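Local atomic coordinates of DUF3224 domain-containing protein (Shewanella oneidensis, PDB entry 2OOJ), a protein that is of unknown function but folds as an antiparallel beta-barrel of the DUF3224 family, related by clan to the allene oxide cyclase barrels. Residues Phe11-Thr16 / Leu35-Tyr40. Sequence-based numbering, arbitrary orientation.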
loop_
_atom_site.group_PDB
_atom_site.type_symbol
_atom_site.label_atom_id
_atom_site.label_comp_id
_atom_site.label_asym_id
_atom_site.label_seq_id
_atom_site.Cartn_x
_atom_site.Cartn_y
_atom_site.Cartn_z
ATOM N N PHE B 11 -1.540 -18.392 9.936
ATOM C CA PHE B 11 -1.214 -17.195 10.691
ATOM C C PHE B 11 -2.468 -16.600 11.352
ATOM O O PHE B 11 -3.569 -16.825 10.891
ATOM C CB PHE B 11 -0.498 -16.156 9.832
ATOM C CG PHE B 11 -1.357 -15.500 8.811
ATOM C CD1 PHE B 11 -1.542 -16.066 7.565
ATOM C CD2 PHE B 11 -1.974 -14.288 9.081
ATOM C CE1 PHE B 11 -2.311 -15.425 6.613
ATOM C CE2 PHE B 11 -2.780 -13.645 8.144
ATOM C CZ PHE B 11 -2.948 -14.204 6.909
ATOM N N ASP B 12 -2.275 -15.875 12.449
ATOM C CA ASP B 12 -3.352 -15.110 13.088
ATOM C C ASP B 12 -2.964 -13.655 13.043
ATOM O O ASP B 12 -1.806 -13.349 13.055
ATOM C CB ASP B 12 -3.508 -15.583 14.542
ATOM C CG ASP B 12 -3.810 -17.067 14.625
ATOM O OD1 ASP B 12 -4.460 -17.614 13.676
ATOM O OD2 ASP B 12 -3.379 -17.678 15.611
ATOM N N VAL B 13 -3.935 -12.771 12.936
ATOM C CA VAL B 13 -3.678 -11.343 12.939
ATOM C C VAL B 13 -4.622 -10.651 13.908
ATOM O O VAL B 13 -5.771 -11.055 14.036
ATOM C CB VAL B 13 -3.804 -10.727 11.527
ATOM C CG1 VAL B 13 -5.151 -11.010 10.959
ATOM C CG2 VAL B 13 -3.518 -9.222 11.585
ATOM N N LYS B 14 -4.095 -9.650 14.616
ATOM C CA LYS B 14 -4.881 -8.730 15.433
ATOM C C LYS B 14 -4.774 -7.333 14.860
ATOM O O LYS B 14 -3.671 -6.812 14.709
ATOM C CB LYS B 14 -4.340 -8.699 16.847
ATOM C CG LYS B 14 -5.180 -7.862 17.827
ATOM C CD LYS B 14 -4.340 -7.529 19.067
ATOM C CE LYS B 14 -5.141 -6.790 20.133
ATOM N NZ LYS B 14 -4.342 -6.585 21.381
ATOM N N LEU B 15 -5.931 -6.725 14.586
ATOM C CA LEU B 15 -6.011 -5.381 14.019
ATOM C C LEU B 15 -6.530 -4.449 15.084
ATOM O O LEU B 15 -7.628 -4.668 15.609
ATOM C CB LEU B 15 -6.975 -5.366 12.840
ATOM C CG LEU B 15 -6.655 -6.257 11.632
ATOM C CD1 LEU B 15 -7.745 -6.076 10.604
ATOM C CD2 LEU B 15 -5.346 -5.885 11.039
ATOM N N THR B 16 -5.725 -3.454 15.456
ATOM C CA THR B 16 -6.109 -2.471 16.447
ATOM C C THR B 16 -6.385 -1.127 15.783
ATOM O O THR B 16 -5.476 -0.543 15.182
ATOM C CB THR B 16 -5.015 -2.283 17.444
ATOM O OG1 THR B 16 -4.718 -3.562 18.033
ATOM C CG2 THR B 16 -5.437 -1.261 18.511
ATOM N N LEU B 35 -1.118 -3.506 13.177
ATOM C CA LEU B 35 -1.162 -4.919 12.844
ATOM C C LEU B 35 -0.204 -5.657 13.747
ATOM O O LEU B 35 0.961 -5.276 13.836
ATOM C CB LEU B 35 -0.692 -5.156 11.410
ATOM C CG LEU B 35 -1.406 -4.609 10.181
ATOM C CD1 LEU B 35 -0.706 -5.207 8.953
ATOM C CD2 LEU B 35 -2.877 -4.958 10.228
ATOM N N ASP B 36 -0.669 -6.743 14.346
ATOM C CA ASP B 36 0.181 -7.675 15.103
ATOM C C ASP B 36 -0.150 -9.077 14.596
ATOM O O ASP B 36 -1.277 -9.514 14.703
ATOM C CB ASP B 36 -0.056 -7.585 16.625
ATOM C CG ASP B 36 0.505 -6.298 17.232
ATOM O OD1 ASP B 36 1.722 -6.206 17.451
ATOM O OD2 ASP B 36 -0.265 -5.347 17.450
ATOM N N LYS B 37 0.824 -9.762 14.012
ATOM C CA LYS B 37 0.603 -11.087 13.440
ATOM C C LYS B 37 1.571 -12.112 13.996
ATOM O O LYS B 37 2.673 -11.771 14.443
ATOM C CB LYS B 37 0.809 -11.115 11.929
ATOM C CG LYS B 37 -0.068 -10.267 11.101
ATOM C CD LYS B 37 0.063 -10.765 9.623
ATOM C CE LYS B 37 -0.496 -9.756 8.663
ATOM N NZ LYS B 37 -0.136 -10.082 7.251
ATOM N N THR B 38 1.112 -13.358 13.977
ATOM C CA THR B 38 1.927 -14.518 14.268
ATOM C C THR B 38 1.791 -15.511 13.131
ATOM O O THR B 38 0.700 -15.863 12.757
ATOM C CB THR B 38 1.523 -15.216 15.582
ATOM O OG1 THR B 38 1.536 -14.259 16.646
ATOM C CG2 THR B 38 2.505 -16.383 15.896
ATOM N N PHE B 39 2.939 -15.955 12.618
ATOM C CA PHE B 39 3.032 -16.990 11.597
ATOM C C PHE B 39 3.514 -18.275 12.242
ATOM O O PHE B 39 4.366 -18.231 13.119
ATOM C CB PHE B 39 4.049 -16.583 10.528
ATOM C CG PHE B 39 3.639 -15.383 9.740
ATOM C CD1 PHE B 39 3.960 -14.103 10.181
ATOM C CD2 PHE B 39 2.953 -15.521 8.547
ATOM C CE1 PHE B 39 3.582 -12.974 9.445
ATOM C CE2 PHE B 39 2.588 -14.410 7.802
ATOM C CZ PHE B 39 2.909 -13.130 8.254
ATOM N N TYR B 40 3.003 -19.408 11.774
ATOM C CA TYR B 40 3.295 -20.724 12.331
ATOM C C TYR B 40 3.785 -21.608 11.217
ATOM O O TYR B 40 3.403 -21.427 10.050
ATOM C CB TYR B 40 1.997 -21.342 12.890
ATOM C CG TYR B 40 1.430 -20.586 14.060
ATOM C CD1 TYR B 40 1.934 -20.771 15.341
ATOM C CD2 TYR B 40 0.396 -19.665 13.889
ATOM C CE1 TYR B 40 1.416 -20.063 16.422
ATOM C CE2 TYR B 40 -0.112 -18.950 14.951
ATOM C CZ TYR B 40 0.397 -19.158 16.220
ATOM O OH TYR B 40 -0.098 -18.437 17.279
HETATM O O HOH W 1 -2.897 -4.882 16.678
#
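Asp12 pairs with Thr38, and Lys14 with Asp36, through two-way backbone hydrogen bonds between antiparallel strand segments. The straightest runs from Lys14 N to Asp36 O, 2.8 Å long with an angle of 171° at the hydrogen. Phe11-Phe39, Val13-Lys37 and Leu15-Leu35 are the non-hydrogen-bonded pairs, and their side chains share one face of the sheet. There, Phe39 CD2 meets Phe11 CB at 3.7 Å, and the two rings are obliquely turned, with planes 33° apart. Lys37 stands alongside both Phe11 and Val13. Its CG lies 3.6 Å from Val13 CG2, the branch set anti to the backbone N, and its CD lies 4.1 Å from Phe11 CD2. The extended chain beyond CG carries NZ past these apolar neighbours to a salt bridge with Glu68.

On the other face, the Asp12 carboxylate comes to the edge of the Tyr40 ring, with OD2 3.6 Å from CE2. Thr38 CG2 sits over one face of that ring, offset toward its rim. Asp12 OD1 is hydrogen-bonded to Gln124. Farther along, one water joins Lys14 O, Thr16 OG1 and Asp36 OD2, and lies 2.8 Å from the last. The Asp36 carboxylate is also held by Gln48 and by Tyr21 of the second subunit.

Outward, strand 43-55 hydrogen-bonds to the far edge of 35-39, while His125 bonds to the backbone of Phe11 and meets its ring. Ile118 touches Phe11 and Met116 touches Phe39. The hairpin of strands 5-18 and 29-39 is thus built into the barrel wall. Its two faces differ in chemistry: one combines aromatic and aliphatic groups with the lysine that pairs with Glu68, and the other is polar, with two carboxylates, a nearby lysine and one bridging water, Asp36 reaching the second subunit.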